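Local coordinates for protein restriction endonuclease S subunits (Thermoanaerobacter tengcongensis, PDB 3OKG) that probably recognises the target DNA sequence as the specificity (S) subunit of a type I restriction-modification methyltransferase, built together with M polypeptides, at residues D140-T143 with N144-T147; A402-D405 with K406-G410. All blocks are in the same frame, centred on the assembly; numbering follows the deposited sequence.

Contact 1 of 2, residues D140-T143 with N144-T147; sequences DFIT and NQLT
The backbone N of Asn144 donates to Asp140 O at 2.8 Å, and this i to i+4 bond closes the last full turn of the short helix 140-143. The Asn144 side chain folds back over the same oxygen, with CB and CG packed against it, but its amide is poorly angled for a second bond. One residue further on, the pattern changes. Gln145 N bonds Ile142 O at 2.9 Å, while the glutamine side chain turns back to the helix: Gln145 NE2 donates to Phe141 O at 3.0 Å from above the carbonyl plane, 43° out of it, with the acceptor almost in the amide plane. CG beside the backbone N (chi1 -70°) and an extended next bond carry the amide back to that carbonyl. Gln145 NE2 also comes to 3.2 Å from Phe141 CE2, ring and amide planes 65° apart. The other end of the amide is held too, since Gln145 OE1 accepts from Leu168 N, so both its polar atoms are engaged and the rotation of the group is fixed. A type I beta turn from Thr143 to Leu146 then leads the chain away, its bond running from Leu146 N to Thr143 O at 3.0 Å. Asp140 forms salt bridges with Lys100 and with Arg398 of helix 392-407; Lys100 also bonds Thr143 OG1. Ile142 and Leu146 face inward, both packing on Phe92 of strand 90-93 and on Thr167, just ahead of strand 168-171.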
loop_
_atom_site.group_PDB
_atom_site.type_symbol
_atom_site.label_atom_id
_atom_site.label_comp_id
_atom_site.label_asym_id
_atom_site.label_seq_id
_atom_site.Cartn_x
_atom_site.Cartn_y
_atom_site.Cartn_z
ATOM N N ASP A 140 -17.354 6.001 -10.207
ATOM C CA ASP A 140 -16.820 5.892 -11.582
ATOM C C ASP A 140 -17.953 5.923 -12.635
ATOM O O ASP A 140 -17.738 6.348 -13.763
ATOM C CB ASP A 140 -16.043 4.575 -11.761
ATOM C CG ASP A 140 -14.725 4.541 -11.004
ATOM O OD1 ASP A 140 -14.296 5.571 -10.427
ATOM O OD2 ASP A 140 -14.100 3.453 -10.983
ATOM N N PHE A 141 -19.146 5.485 -12.264
ATOM C CA PHE A 141 -20.271 5.494 -13.207
ATOM C C PHE A 141 -20.498 6.904 -13.774
ATOM O O PHE A 141 -20.918 7.065 -14.937
ATOM C CB PHE A 141 -21.557 4.975 -12.544
ATOM C CG PHE A 141 -22.717 4.897 -13.487
ATOM C CD1 PHE A 141 -22.789 3.880 -14.432
ATOM C CD2 PHE A 141 -23.722 5.852 -13.457
ATOM C CE1 PHE A 141 -23.861 3.806 -15.317
ATOM C CE2 PHE A 141 -24.787 5.782 -14.339
ATOM C CZ PHE A 141 -24.849 4.762 -15.274
ATOM N N ILE A 142 -20.229 7.923 -12.952
ATOM C CA ILE A 142 -20.371 9.326 -13.375
ATOM C C ILE A 142 -19.177 9.813 -14.178
ATOM O O ILE A 142 -19.336 10.338 -15.278
ATOM C CB ILE A 142 -20.573 10.271 -12.160
ATOM C CG1 ILE A 142 -21.919 10.003 -11.490
ATOM C CG2 ILE A 142 -20.438 11.746 -12.575
ATOM C CD1 ILE A 142 -23.101 9.865 -12.421
ATOM N N THR A 143 -17.982 9.623 -13.615
ATOM C CA THR A 143 -16.710 9.901 -14.282
ATOM C C THR A 143 -16.700 9.397 -15.687
ATOM O O THR A 143 -16.293 10.079 -16.630
ATOM C CB THR A 143 -15.593 9.044 -13.635
ATOM O OG1 THR A 143 -15.574 9.267 -12.238
ATOM C CG2 THR A 143 -14.211 9.322 -14.254
ATOM N N ASN A 144 -17.119 8.143 -15.816
ATOM C CA ASN A 144 -16.952 7.423 -17.055
ATOM C C ASN A 144 -17.883 7.961 -18.146
ATOM O O ASN A 144 -17.725 7.645 -19.338
ATOM C CB ASN A 144 -17.145 5.930 -16.800
ATOM C CG ASN A 144 -15.957 5.291 -16.011
ATOM O OD1 ASN A 144 -14.904 5.919 -15.779
ATOM N ND2 ASN A 144 -16.140 4.033 -15.599
ATOM N N GLN A 145 -18.834 8.801 -17.742
ATOM C CA GLN A 145 -19.763 9.409 -18.706
ATOM C C GLN A 145 -19.268 10.743 -19.266
ATOM O O GLN A 145 -19.847 11.300 -20.217
ATOM C CB GLN A 145 -21.128 9.617 -18.061
ATOM C CG GLN A 145 -21.893 8.347 -17.773
ATOM C CD GLN A 145 -23.259 8.684 -17.207
ATOM O OE1 GLN A 145 -24.059 9.332 -17.867
ATOM N NE2 GLN A 145 -23.518 8.274 -15.970
ATOM N N LEU A 146 -18.189 11.265 -18.690
ATOM C CA LEU A 146 -17.723 12.596 -19.082
ATOM C C LEU A 146 -16.799 12.485 -20.292
ATOM O O LEU A 146 -15.608 12.212 -20.175
ATOM C CB LEU A 146 -17.025 13.279 -17.902
ATOM C CG LEU A 146 -17.994 13.476 -16.729
ATOM C CD1 LEU A 146 -17.185 14.005 -15.535
ATOM C CD2 LEU A 146 -19.119 14.432 -17.091
ATOM N N THR A 147 -17.357 12.693 -21.468
ATOM C CA THR A 147 -16.604 12.393 -22.673
ATOM C C THR A 147 -15.347 13.233 -22.887
ATOM O O THR A 147 -14.360 12.725 -23.429
ATOM C CB THR A 147 -17.532 12.461 -23.893
ATOM O OG1 THR A 147 -18.075 13.776 -24.009
ATOM C CG2 THR A 147 -18.627 11.511 -23.666
#

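Contact 2 of 2, residues A402-D405 with K406-G410; sequences AILD and KAFRG
Leu404 and Phe408, one turn apart, form the close-packed side of this helix end. They lie side by side and point the same way, Phe408 CE2 resting 3.8 Å from Leu404 CB and equally near the methyl CD2. With CG beside its own backbone N (chi1 -58°), the phenyl group is laid back along the preceding turn, which brings Phe408 CD2 to 3.1 Å from Leu404 O. Leu404 O also accepts from Phe408 N, at 2.9 Å. Ala407 CB sits over one ring face, offset toward the rim, and Ala407 N bonds Ile403 O at 2.9 Å. The solvent side is looser. Lys406 N reaches Ala402 O only weakly, at 3.4 Å, and the lysine runs out extended, its CG and CD passing that carbonyl. Asp405 O has a water as its partner, 2.6 Å away, which in turn accepts from Arg409 NE at 3.1 Å, bridging the last turn to the guanidinium; the Asp405 carboxylate instead bonds Gln401 NE2. A Schellman motif ends the helix, with Gly410 at positive phi, Gly410 N bonded to Ala407 O and Asp411 N to Lys406 O. Beyond the packed side, Leu404 and Phe408 meet helix 130-137, where the Phe408 ring stands about perpendicular to that of Phe132. Ile403 and Ala407 lie on helix 174-216, so the end of helix 392-407 is lodged between helix 130-137 and helix 174-216.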
loop_
_atom_site.group_PDB
_atom_site.type_symbol
_atom_site.label_atom_id
_atom_site.label_comp_id
_atom_site.label_asym_id
_atom_site.label_seq_id
_atom_site.Cartn_x
_atom_site.Cartn_y
_atom_site.Cartn_z
ATOM N N ALA A 402 -16.187 -0.259 -5.092
ATOM C CA ALA A 402 -16.874 -1.544 -5.046
ATOM C C ALA A 402 -18.159 -1.442 -4.209
ATOM O O ALA A 402 -19.192 -2.005 -4.565
ATOM C CB ALA A 402 -15.943 -2.633 -4.508
ATOM N N ILE A 403 -18.121 -0.663 -3.139
ATOM C CA ILE A 403 -19.348 -0.396 -2.353
ATOM C C ILE A 403 -20.417 0.377 -3.155
ATOM O O ILE A 403 -21.606 0.023 -3.158
ATOM C CB ILE A 403 -18.992 0.353 -1.035
ATOM C CG1 ILE A 403 -18.143 -0.558 -0.127
ATOM C CG2 ILE A 403 -20.246 0.794 -0.302
ATOM C CD1 ILE A 403 -17.458 0.184 1.026
ATOM N N LEU A 404 -19.990 1.422 -3.851
ATOM C CA LEU A 404 -20.928 2.244 -4.601
ATOM C C LEU A 404 -21.592 1.420 -5.705
ATOM O O LEU A 404 -22.779 1.598 -5.996
ATOM C CB LEU A 404 -20.222 3.457 -5.200
ATOM C CG LEU A 404 -19.624 4.426 -4.152
ATOM C CD1 LEU A 404 -19.016 5.625 -4.916
ATOM C CD2 LEU A 404 -20.725 4.906 -3.171
ATOM N N ASP A 405 -20.834 0.521 -6.319
ATOM C CA ASP A 405 -21.399 -0.304 -7.395
ATOM C C ASP A 405 -22.561 -1.140 -6.880
ATOM O O ASP A 405 -23.614 -1.247 -7.528
ATOM C CB ASP A 405 -20.331 -1.216 -8.013
ATOM C CG ASP A 405 -19.398 -0.462 -8.938
ATOM O OD1 ASP A 405 -19.745 0.672 -9.348
ATOM O OD2 ASP A 405 -18.315 -0.991 -9.248
ATOM N N LYS A 406 -22.380 -1.719 -5.707
ATOM C CA LYS A 406 -23.483 -2.443 -5.055
ATOM C C LYS A 406 -24.656 -1.513 -4.697
ATOM O O LYS A 406 -25.824 -1.843 -4.912
ATOM C CB LYS A 406 -22.996 -3.106 -3.766
ATOM C CG LYS A 406 -21.878 -4.108 -3.935
ATOM C CD LYS A 406 -21.558 -4.735 -2.578
ATOM C CE LYS A 406 -20.189 -5.421 -2.550
ATOM N NZ LYS A 406 -20.181 -6.456 -1.491
ATOM N N ALA A 407 -24.330 -0.350 -4.142
ATOM C CA ALA A 407 -25.350 0.594 -3.708
ATOM C C ALA A 407 -26.246 0.992 -4.872
ATOM O O ALA A 407 -27.464 1.021 -4.740
ATOM C CB ALA A 407 -24.704 1.838 -3.095
ATOM N N PHE A 408 -25.650 1.292 -6.025
ATOM C CA PHE A 408 -26.430 1.949 -7.060
ATOM C C PHE A 408 -27.075 0.974 -8.033
ATOM O O PHE A 408 -27.693 1.385 -9.003
ATOM C CB PHE A 408 -25.606 3.039 -7.746
ATOM C CG PHE A 408 -25.117 4.082 -6.774
ATOM C CD1 PHE A 408 -25.998 4.651 -5.868
ATOM C CD2 PHE A 408 -23.784 4.482 -6.756
ATOM C CE1 PHE A 408 -25.577 5.616 -4.966
ATOM C CE2 PHE A 408 -23.342 5.439 -5.854
ATOM C CZ PHE A 408 -24.233 6.007 -4.950
ATOM N N ARG A 409 -26.962 -0.307 -7.705
ATOM C CA ARG A 409 -27.638 -1.387 -8.433
ATOM C C ARG A 409 -28.788 -1.905 -7.547
ATOM O O ARG A 409 -29.564 -2.765 -7.943
ATOM C CB ARG A 409 -26.626 -2.507 -8.674
ATOM C CG ARG A 409 -26.930 -3.440 -9.811
ATOM C CD ARG A 409 -25.627 -3.957 -10.403
ATOM N NE ARG A 409 -24.948 -2.905 -11.160
ATOM C CZ ARG A 409 -25.077 -2.716 -12.472
ATOM N NH1 ARG A 409 -25.857 -3.524 -13.204
ATOM N NH2 ARG A 409 -24.417 -1.720 -13.053
ATOM N N GLY A 410 -28.867 -1.389 -6.326
ATOM C CA GLY A 410 -29.899 -1.784 -5.385
ATOM C C GLY A 410 -29.548 -3.024 -4.584
ATOM O O GLY A 410 -30.418 -3.691 -4.038
HETATM O O HOH W 1 -24.109 -0.166 -9.863
#

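Overall arrangement
Contact 1 comes from the N-terminal half of the chain and contact 2 from its very end, yet their centres lie about 15 Å apart and their nearest atoms about 6 Å, without touching. Helix 392-407 connects them: Arg398 and Gln401, on turns ahead of contact 2, bond to Asp140 of contact 1, and Gln401 reaches both contacts, its OE1 taking Asp140 N and its NE2 Asp405 OD1. Leu404 also packs on Ser139, the residue just before contact 1. The C-terminal helix is thereby joined to the N-terminal specificity domain, bringing the C-terminal end back against the N-terminal half, consistent with the circular arrangement known for type I S subunits.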